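Local coordinates for hypothetical protein TM1010 (Thermotoga maritima, PDB 2F4P), which is of unknown function but belongs to the cupin family of small beta-barrel proteins and is found here as an assembly of two chains, at residues A[53-58]-A[115-120]; A[61-66]-A[133-138]; A[70-75]-A[97-102]. All blocks are in the same frame, centred on the assembly; numbering follows the deposited sequence.

Interaction 1 of 3, residues A[53-58]-A[115-120]; sequences VVFEPG and LVHIGI
Antiparallel strand pairing joins Val53-Phe55 to Leu115-His117 in the middle of one of the two antiparallel sheets of this cupin barrel, where strand 49-55 runs beside strand 115-121. The short strand axes come within 4.8 Å of each other. Val53 with His117 and Phe55 with Leu115 form hydrogen-bonded pairs, each with a bond in both directions; Val54 with Val116 is the non-hydrogen-bonded pair between them. Phe55 N reaches Leu115 O at 2.8 Å, and Val116 CA brings a CA-H...O contact to Val53 O at 3.2 Å.

Val53, Phe55, Leu115 and His117 share one face of the sheet, which is closed further by Val33, Leu72 and His107. Phe55 and Leu115 run side by side. Phe55 CD1 lies 4.1 Å from Leu115 CD2, and Phe55 CE1 comes to 3.6 Å from His117 NE2; the two rings meet rim to rim, their planes 20° apart, neither lying over the other, while Val53 CB sits over one face of the imidazole. His117 CG stands between its own backbone N and carbonyl carbon (chi1 77°), which brings ND1 round to Ile118 O at 2.9 Å. Ile118 O lies close to the plane of the ring, although ND1 approaches from above the plane of that carbonyl rather than on a lone pair. On the other face Val54 and Val116 lie side by side, and Ile118 meets Ile118 of the second subunit.

The backbone is thus paired by four bonds, and the imidazole, the one polar side chain among the touching residues, has its rotation fixed by ND1 while apolar groups pack on its face and rim.

Interaction 2 of 3, residues A[61-66]-A[133-138]; sequences THWHSH and GSVTEE
Trp63 and His62 each offer a ring face to the segment Gly133-Val135, which runs from the barrel toward helix 137-144; the contact fastens this C-terminal part to strand 60-65 of the cupin barrel. Val135 crosses the indole at about a right angle. Its CG2 methyl stands over the five-membered ring in a CH-pi contact, 3.8 Å from the centroid and 17° off the normal. This methyl is the branch of Val135 opposite its carbonyl carbon, the other branch, CG1, being anti to the backbone N (chi1 179°). At the indole edge CD1 faces two carbonyls near the ring plane, Gly133 O at 3.3 Å and Ser134 O at 3.5 Å. NE1 uses its hydrogen on Glu139 of the helix, while Arg84 makes a cation-pi contact with the indole and Trp106 meets it edge-to-face.

The His62 imidazole lies against Ser134: Ser134 CA is 4.0 Å from the ring centroid in a second CH-pi contact, and OG is also above the ring rather than at its edge. Between the two rings the backbone makes one direct bond, Trp63 N to Gly133 O at 2.8 Å.

Behind the rings, His62 O accepts from Thr61 OG1 and from His64 ND1, which reach it from opposite faces of its carbonyl plane. This grip probably helps to orient His64, whose NE2 bonds an unknown ligand, as does His66 NE2. A water closes the other end of the contact, donating to Thr61 O at 2.9 Å and accepting from Val135 N at 2.8 Å.

Interaction 3 of 3, residues A[70-75]-A[97-102]; sequences QILIVT and VEIPPN
The flat carboxamide of Gln70 has Ile99 at its oxygen end: the CD1 methyl comes in obliquely to 3.6 Å from OE1. The polar atoms of the amide are held from outside the two strands. NE2 donates to Tyr51 OH and also bonds the unknown ligand, and OE1 has a weak bond with His105 NE2. With CG anti to the backbone N (chi1 179°) and the chain extended beyond it, Gln70 runs alongside Ile99 and carries its amide off the sheet.

The same Ile99 CD1 wedges against Leu72 CG at 3.8 Å, so one methyl serves two side chains; Leu72 and Val97 lie side by side, CB to CB 4.0 Å. Beneath them Gln70 and Leu72 each form a hydrogen-bonded pair, with Ile99 and Val97 in turn. Ile99 N to Gln70 O is 2.8 Å. Ile71 and Glu98, the non-hydrogen-bonded pair, turn to the other face, where Val39 and Phe46 of the second subunit pack.

This is an antiparallel edge of the cupin barrel sheet, strand 96-99 being outermost within the chain, with an inner face where Val97, Leu72 and Ile99 pack beside Gln70, whose amide meets the unknown ligand, consistent with a pocket inside the barrel.

How the interactions relate
From the N terminus, strand 49-55 opens interaction 1 and residues 61-66 open interaction 2 before either is closed. Strand 70-75 then pairs with 97-102, so interaction 3 closes first, as the shortest loop, and lies within the spans of both others. Residues 115-120 close interaction 1, and 133-138 close interaction 2 last, so these two cross along the chain. Interactions 1 and 3 belong to one sheet, because strand 115-121 also neighbours strand 70-75, where Ile120 N probably bonds Ile71 O. Interaction 2 lies on the other sheet and brings in the C-terminal segment; a probable bond from Asn102 N to His66 O links it to interaction 3.

Interaction 1 of 3, residues A[53-58]-A[115-120]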
loop_
_atom_site.group_PDB
_atom_site.type_symbol
_atom_site.label_atom_id
_atom_site.label_comp_id
_atom_site.label_asym_id
_atom_site.label_seq_id
_atom_site.Cartn_x
_atom_site.Cartn_y
_atom_site.Cartn_z
ATOM N N VAL A 53 -9.850 0.899 2.750
ATOM C CA VAL A 53 -11.247 0.439 2.850
ATOM C C VAL A 53 -11.570 -0.039 4.272
ATOM O O VAL A 53 -10.782 -0.789 4.869
ATOM C CB VAL A 53 -11.540 -0.751 1.901
ATOM C CG1 VAL A 53 -13.083 -0.978 1.730
ATOM C CG2 VAL A 53 -10.861 -0.563 0.557
ATOM N N VAL A 54 -12.720 0.371 4.803
ATOM C CA VAL A 54 -13.269 -0.226 6.027
ATOM C C VAL A 54 -14.558 -0.946 5.685
ATOM O O VAL A 54 -15.468 -0.335 5.106
ATOM C CB VAL A 54 -13.615 0.829 7.098
ATOM C CG1 VAL A 54 -14.099 0.136 8.389
ATOM C CG2 VAL A 54 -12.423 1.733 7.357
ATOM N N PHE A 55 -14.623 -2.232 6.027
ATOM C CA PHE A 55 -15.847 -3.038 5.938
ATOM C C PHE A 55 -16.351 -3.205 7.370
ATOM O O PHE A 55 -15.645 -3.754 8.220
ATOM C CB PHE A 55 -15.572 -4.437 5.424
ATOM C CG PHE A 55 -15.097 -4.501 3.995
ATOM C CD1 PHE A 55 -13.761 -4.347 3.694
ATOM C CD2 PHE A 55 -15.982 -4.737 2.982
ATOM C CE1 PHE A 55 -13.320 -4.400 2.367
ATOM C CE2 PHE A 55 -15.568 -4.791 1.684
ATOM C CZ PHE A 55 -14.210 -4.636 1.377
ATOM N N GLU A 56 -17.578 -2.779 7.639
ATOM C CA GLU A 56 -18.196 -3.097 8.938
ATOM C C GLU A 56 -18.542 -4.581 8.980
ATOM O O GLU A 56 -18.621 -5.216 7.943
ATOM C CB GLU A 56 -19.453 -2.265 9.140
ATOM C CG GLU A 56 -19.168 -0.756 9.200
ATOM C CD GLU A 56 -18.175 -0.361 10.246
ATOM O OE1 GLU A 56 -18.117 -1.012 11.324
ATOM O OE2 GLU A 56 -17.459 0.641 10.013
ATOM N N PRO A 57 -18.763 -5.141 10.183
ATOM C CA PRO A 57 -19.048 -6.570 10.245
ATOM C C PRO A 57 -20.152 -6.993 9.279
ATOM O O PRO A 57 -21.177 -6.325 9.165
ATOM C CB PRO A 57 -19.446 -6.787 11.708
ATOM C CG PRO A 57 -18.782 -5.733 12.452
ATOM C CD PRO A 57 -18.730 -4.528 11.522
ATOM N N GLY A 58 -19.901 -8.073 8.544
ATOM C CA GLY A 58 -20.869 -8.619 7.618
ATOM C C GLY A 58 -20.781 -8.012 6.216
ATOM O O GLY A 58 -21.399 -8.515 5.286
ATOM N N LEU A 115 -13.160 -5.169 9.078
ATOM C CA LEU A 115 -11.895 -5.366 8.352
ATOM C C LEU A 115 -11.482 -4.032 7.752
ATOM O O LEU A 115 -12.305 -3.325 7.175
ATOM C CB LEU A 115 -12.029 -6.405 7.244
ATOM C CG LEU A 115 -10.811 -6.578 6.318
ATOM C CD1 LEU A 115 -9.706 -7.346 7.007
ATOM C CD2 LEU A 115 -11.232 -7.250 5.027
ATOM N N VAL A 116 -10.213 -3.683 7.943
ATOM C CA VAL A 116 -9.624 -2.508 7.325
ATOM C C VAL A 116 -8.415 -2.957 6.551
ATOM O O VAL A 116 -7.563 -3.699 7.080
ATOM C CB VAL A 116 -9.172 -1.460 8.359
ATOM C CG1 VAL A 116 -8.671 -0.165 7.652
ATOM C CG2 VAL A 116 -10.309 -1.175 9.352
ATOM N N HIS A 117 -8.327 -2.503 5.306
ATOM C CA HIS A 117 -7.183 -2.838 4.502
ATOM C C HIS A 117 -6.864 -1.757 3.466
ATOM O O HIS A 117 -7.739 -0.971 3.072
ATOM C CB HIS A 117 -7.368 -4.223 3.843
ATOM C CG HIS A 117 -8.282 -4.228 2.669
ATOM N ND1 HIS A 117 -7.879 -3.821 1.417
ATOM C CD2 HIS A 117 -9.575 -4.613 2.544
ATOM C CE1 HIS A 117 -8.897 -3.916 0.581
ATOM N NE2 HIS A 117 -9.933 -4.411 1.235
ATOM N N ILE A 118 -5.591 -1.727 3.064
ATOM C CA ILE A 118 -5.147 -1.003 1.896
ATOM C C ILE A 118 -5.344 -1.924 0.702
ATOM O O ILE A 118 -5.122 -3.143 0.789
ATOM C CB ILE A 118 -3.657 -0.578 2.028
ATOM C CG1 ILE A 118 -3.493 0.447 3.171
ATOM C CG2 ILE A 118 -3.131 0.026 0.713
ATOM C CD1 ILE A 118 -2.117 0.476 3.784
ATOM N N GLY A 119 -5.839 -1.372 -0.399
ATOM C CA GLY A 119 -5.925 -2.121 -1.650
ATOM C C GLY A 119 -5.092 -1.446 -2.712
ATOM O O GLY A 119 -5.064 -0.210 -2.778
ATOM N N ILE A 120 -4.393 -2.250 -3.521
ATOM C CA ILE A 120 -3.599 -1.748 -4.629
ATOM C C ILE A 120 -4.134 -2.411 -5.898
ATOM O O ILE A 120 -4.074 -3.642 -6.013
ATOM C CB ILE A 120 -2.119 -2.088 -4.453
ATOM C CG1 ILE A 120 -1.624 -1.615 -3.092
ATOM C CG2 ILE A 120 -1.288 -1.460 -5.553
ATOM C CD1 ILE A 120 -0.268 -2.111 -2.702
#

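Interaction 2 of 3, residues A[61-66]-A[133-138]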
loop_
_atom_site.group_PDB
_atom_site.type_symbol
_atom_site.label_atom_id
_atom_site.label_comp_id
_atom_site.label_asym_id
_atom_site.label_seq_id
_atom_site.Cartn_x
_atom_site.Cartn_y
_atom_site.Cartn_z
ATOM N N THR A 61 -17.477 -7.103 -0.603
ATOM C CA THR A 61 -17.622 -6.801 -1.986
ATOM C C THR A 61 -18.566 -7.821 -2.617
ATOM O O THR A 61 -18.760 -8.948 -2.105
ATOM C CB THR A 61 -16.243 -6.877 -2.739
ATOM O OG1 THR A 61 -15.802 -8.247 -2.798
ATOM C CG2 THR A 61 -15.188 -6.068 -2.046
ATOM N N HIS A 62 -19.131 -7.437 -3.750
ATOM C CA HIS A 62 -19.667 -8.424 -4.691
ATOM C C HIS A 62 -18.522 -9.275 -5.244
ATOM O O HIS A 62 -17.328 -8.925 -5.106
ATOM C CB HIS A 62 -20.381 -7.705 -5.828
ATOM C CG HIS A 62 -21.625 -6.997 -5.396
ATOM N ND1 HIS A 62 -22.458 -6.350 -6.283
ATOM C CD2 HIS A 62 -22.182 -6.840 -4.172
ATOM C CE1 HIS A 62 -23.476 -5.831 -5.624
ATOM N NE2 HIS A 62 -23.328 -6.105 -4.339
ATOM N N TRP A 63 -18.870 -10.366 -5.917
ATOM C CA TRP A 63 -17.875 -11.066 -6.745
ATOM C C TRP A 63 -17.378 -10.130 -7.852
ATOM O O TRP A 63 -18.176 -9.433 -8.498
ATOM C CB TRP A 63 -18.472 -12.312 -7.384
ATOM C CG TRP A 63 -18.873 -13.407 -6.452
ATOM C CD1 TRP A 63 -20.128 -13.657 -5.983
ATOM C CD2 TRP A 63 -18.024 -14.423 -5.881
ATOM N NE1 TRP A 63 -20.121 -14.757 -5.184
ATOM C CE2 TRP A 63 -18.842 -15.240 -5.082
ATOM C CE3 TRP A 63 -16.649 -14.692 -5.938
ATOM C CZ2 TRP A 63 -18.343 -16.343 -4.381
ATOM C CZ3 TRP A 63 -16.155 -15.804 -5.240
ATOM C CH2 TRP A 63 -16.998 -16.615 -4.495
ATOM N N HIS A 64 -16.067 -10.149 -8.106
ATOM C CA HIS A 64 -15.501 -9.353 -9.154
ATOM C C HIS A 64 -14.077 -9.822 -9.487
ATOM O O HIS A 64 -13.494 -10.636 -8.776
ATOM C CB HIS A 64 -15.516 -7.877 -8.744
ATOM C CG HIS A 64 -14.648 -7.543 -7.573
ATOM N ND1 HIS A 64 -14.856 -8.046 -6.302
ATOM C CD2 HIS A 64 -13.598 -6.695 -7.475
ATOM C CE1 HIS A 64 -13.945 -7.542 -5.482
ATOM N NE2 HIS A 64 -13.174 -6.719 -6.170
ATOM N N SER A 65 -13.524 -9.259 -10.543
ATOM C CA SER A 65 -12.135 -9.479 -10.920
ATOM C C SER A 65 -11.536 -8.178 -11.473
ATOM O O SER A 65 -12.265 -7.267 -11.942
ATOM C CB SER A 65 -12.045 -10.610 -11.972
ATOM O OG SER A 65 -12.573 -10.187 -13.228
ATOM N N HIS A 66 -10.211 -8.117 -11.430
ATOM C CA HIS A 66 -9.450 -7.026 -12.008
ATOM C C HIS A 66 -8.548 -7.615 -13.090
ATOM O O HIS A 66 -7.748 -8.497 -12.797
ATOM C CB HIS A 66 -8.541 -6.404 -10.956
ATOM C CG HIS A 66 -9.261 -5.533 -9.976
ATOM N ND1 HIS A 66 -9.391 -4.173 -10.162
ATOM C CD2 HIS A 66 -9.914 -5.825 -8.834
ATOM C CE1 HIS A 66 -10.090 -3.664 -9.165
ATOM N NE2 HIS A 66 -10.412 -4.644 -8.342
ATOM N N GLY A 133 -22.014 -10.833 -9.562
ATOM C CA GLY A 133 -23.097 -10.891 -8.588
ATOM C C GLY A 133 -22.701 -10.663 -7.146
ATOM O O GLY A 133 -21.532 -10.742 -6.779
ATOM N N SER A 134 -23.704 -10.387 -6.319
ATOM C CA SER A 134 -23.532 -10.343 -4.875
ATOM C C SER A 134 -23.070 -11.674 -4.342
ATOM O O SER A 134 -23.343 -12.727 -4.939
ATOM C CB SER A 134 -24.882 -10.022 -4.216
ATOM O OG SER A 134 -25.190 -8.689 -4.470
ATOM N N VAL A 135 -22.400 -11.630 -3.195
ATOM C CA VAL A 135 -22.094 -12.809 -2.445
ATOM C C VAL A 135 -23.349 -13.045 -1.605
ATOM O O VAL A 135 -23.754 -12.202 -0.791
ATOM C CB VAL A 135 -20.837 -12.657 -1.587
ATOM C CG1 VAL A 135 -20.557 -13.940 -0.792
ATOM C CG2 VAL A 135 -19.596 -12.293 -2.466
ATOM N N THR A 136 -23.994 -14.181 -1.833
ATOM C CA THR A 136 -25.267 -14.439 -1.213
ATOM C C THR A 136 -25.112 -14.699 0.279
ATOM O O THR A 136 -24.031 -14.990 0.757
ATOM C CB THR A 136 -25.962 -15.637 -1.872
ATOM O OG1 THR A 136 -25.159 -16.815 -1.716
ATOM C CG2 THR A 136 -26.192 -15.363 -3.347
ATOM N N GLU A 137 -26.206 -14.616 1.024
ATOM C CA GLU A 137 -26.104 -14.891 2.453
ATOM C C GLU A 137 -25.644 -16.325 2.716
ATOM O O GLU A 137 -24.891 -16.569 3.654
ATOM C CB GLU A 137 -27.414 -14.582 3.183
ATOM C CG GLU A 137 -27.752 -13.082 3.260
ATOM C CD GLU A 137 -26.684 -12.201 3.950
ATOM O OE1 GLU A 137 -25.649 -12.701 4.464
ATOM O OE2 GLU A 137 -26.889 -10.968 3.971
ATOM N N GLU A 138 -26.075 -17.259 1.873
ATOM C CA GLU A 138 -25.630 -18.646 1.973
ATOM C C GLU A 138 -24.142 -18.777 1.667
ATOM O O GLU A 138 -23.416 -19.448 2.412
ATOM C CB GLU A 138 -26.442 -19.552 1.030
HETATM O O HOH W 1 -21.557 -9.387 -1.778
#

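Interaction 3 of 3, residues A[70-75]-A[97-102]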
loop_
_atom_site.group_PDB
_atom_site.type_symbol
_atom_site.label_atom_id
_atom_site.label_comp_id
_atom_site.label_asym_id
_atom_site.label_seq_id
_atom_site.Cartn_x
_atom_site.Cartn_y
_atom_site.Cartn_z
ATOM N N GLN A 70 -4.693 -7.403 -8.138
ATOM C CA GLN A 70 -4.909 -6.577 -6.952
ATOM C C GLN A 70 -4.083 -7.142 -5.803
ATOM O O GLN A 70 -3.850 -8.352 -5.739
ATOM C CB GLN A 70 -6.435 -6.561 -6.643
ATOM C CG GLN A 70 -6.874 -5.763 -5.405
ATOM C CD GLN A 70 -8.426 -5.718 -5.233
ATOM O OE1 GLN A 70 -9.146 -6.738 -5.408
ATOM N NE2 GLN A 70 -8.935 -4.534 -4.926
ATOM N N ILE A 71 -3.622 -6.251 -4.911
ATOM C CA ILE A 71 -2.902 -6.616 -3.708
ATOM C C ILE A 71 -3.667 -6.019 -2.517
ATOM O O ILE A 71 -3.991 -4.829 -2.532
ATOM C CB ILE A 71 -1.454 -6.070 -3.733
ATOM C CG1 ILE A 71 -0.627 -6.761 -4.831
ATOM C CG2 ILE A 71 -0.760 -6.255 -2.351
ATOM C CD1 ILE A 71 0.579 -5.948 -5.257
ATOM N N LEU A 72 -3.967 -6.832 -1.510
ATOM C CA LEU A 72 -4.580 -6.343 -0.272
ATOM C C LEU A 72 -3.567 -6.427 0.859
ATOM O O LEU A 72 -2.812 -7.402 0.960
ATOM C CB LEU A 72 -5.788 -7.181 0.137
ATOM C CG LEU A 72 -6.817 -7.532 -0.936
ATOM C CD1 LEU A 72 -7.970 -8.276 -0.289
ATOM C CD2 LEU A 72 -7.310 -6.294 -1.643
ATOM N N ILE A 73 -3.566 -5.396 1.702
ATOM C CA ILE A 73 -2.711 -5.332 2.871
ATOM C C ILE A 73 -3.603 -5.003 4.049
ATOM O O ILE A 73 -4.133 -3.897 4.127
ATOM C CB ILE A 73 -1.633 -4.247 2.723
ATOM C CG1 ILE A 73 -0.794 -4.483 1.461
ATOM C CG2 ILE A 73 -0.770 -4.226 3.953
ATOM C CD1 ILE A 73 0.151 -3.331 1.136
ATOM N N VAL A 74 -3.798 -5.976 4.931
ATOM C CA VAL A 74 -4.734 -5.852 6.046
ATOM C C VAL A 74 -4.084 -5.109 7.190
ATOM O O VAL A 74 -3.010 -5.488 7.655
ATOM C CB VAL A 74 -5.218 -7.240 6.510
ATOM C CG1 VAL A 74 -6.254 -7.099 7.627
ATOM C CG2 VAL A 74 -5.760 -8.020 5.313
ATOM N N THR A 75 -4.731 -4.041 7.635
ATOM C CA THR A 75 -4.171 -3.191 8.682
ATOM C C THR A 75 -4.870 -3.339 10.023
ATOM O O THR A 75 -4.290 -2.990 11.044
ATOM C CB THR A 75 -4.186 -1.701 8.277
ATOM O OG1 THR A 75 -5.525 -1.264 8.021
ATOM C CG2 THR A 75 -3.381 -1.486 7.036
ATOM N N VAL A 97 -2.546 -10.249 0.601
ATOM C CA VAL A 97 -3.223 -11.080 -0.376
ATOM C C VAL A 97 -2.856 -10.662 -1.796
ATOM O O VAL A 97 -3.099 -9.516 -2.190
ATOM C CB VAL A 97 -4.758 -10.987 -0.226
ATOM C CG1 VAL A 97 -5.422 -11.999 -1.136
ATOM C CG2 VAL A 97 -5.154 -11.170 1.218
ATOM N N GLU A 98 -2.251 -11.583 -2.537
ATOM C CA GLU A 98 -1.960 -11.377 -3.956
ATOM C C GLU A 98 -3.096 -11.965 -4.787
ATOM O O GLU A 98 -3.298 -13.189 -4.797
ATOM C CB GLU A 98 -0.659 -12.055 -4.316
ATOM C CG GLU A 98 0.542 -11.408 -3.681
ATOM C CD GLU A 98 1.849 -12.060 -4.126
ATOM O OE1 GLU A 98 1.849 -12.920 -5.047
ATOM O OE2 GLU A 98 2.862 -11.708 -3.520
ATOM N N ILE A 99 -3.839 -11.105 -5.459
ATOM C CA ILE A 99 -5.000 -11.528 -6.248
ATOM C C ILE A 99 -4.633 -11.457 -7.727
ATOM O O ILE A 99 -4.526 -10.354 -8.293
ATOM C CB ILE A 99 -6.234 -10.657 -5.956
ATOM C CG1 ILE A 99 -6.476 -10.565 -4.442
ATOM C CG2 ILE A 99 -7.480 -11.189 -6.718
ATOM C CD1 ILE A 99 -7.546 -9.601 -4.042
ATOM N N PRO A 100 -4.423 -12.617 -8.361
ATOM C CA PRO A 100 -3.934 -12.538 -9.718
ATOM C C PRO A 100 -4.920 -11.961 -10.730
ATOM O O PRO A 100 -6.137 -11.938 -10.490
ATOM C CB PRO A 100 -3.557 -13.993 -10.062
ATOM C CG PRO A 100 -3.571 -14.714 -8.779
ATOM C CD PRO A 100 -4.582 -14.024 -7.938
ATOM N N PRO A 101 -4.384 -11.490 -11.857
ATOM C CA PRO A 101 -5.211 -10.975 -12.945
ATOM C C PRO A 101 -6.384 -11.901 -13.280
ATOM O O PRO A 101 -6.183 -13.105 -13.411
ATOM C CB PRO A 101 -4.226 -10.881 -14.099
ATOM C CG PRO A 101 -2.917 -10.610 -13.416
ATOM C CD PRO A 101 -2.959 -11.482 -12.211
ATOM N N ASN A 102 -7.588 -11.320 -13.341
ATOM C CA ASN A 102 -8.824 -11.960 -13.778
ATOM C C ASN A 102 -9.397 -13.005 -12.853
ATOM O O ASN A 102 -10.460 -13.569 -13.157
ATOM C CB ASN A 102 -8.665 -12.556 -15.179
ATOM C CG ASN A 102 -8.134 -11.565 -16.152
ATOM O OD1 ASN A 102 -8.738 -10.499 -16.363
ATOM N ND2 ASN A 102 -6.978 -11.863 -16.713
#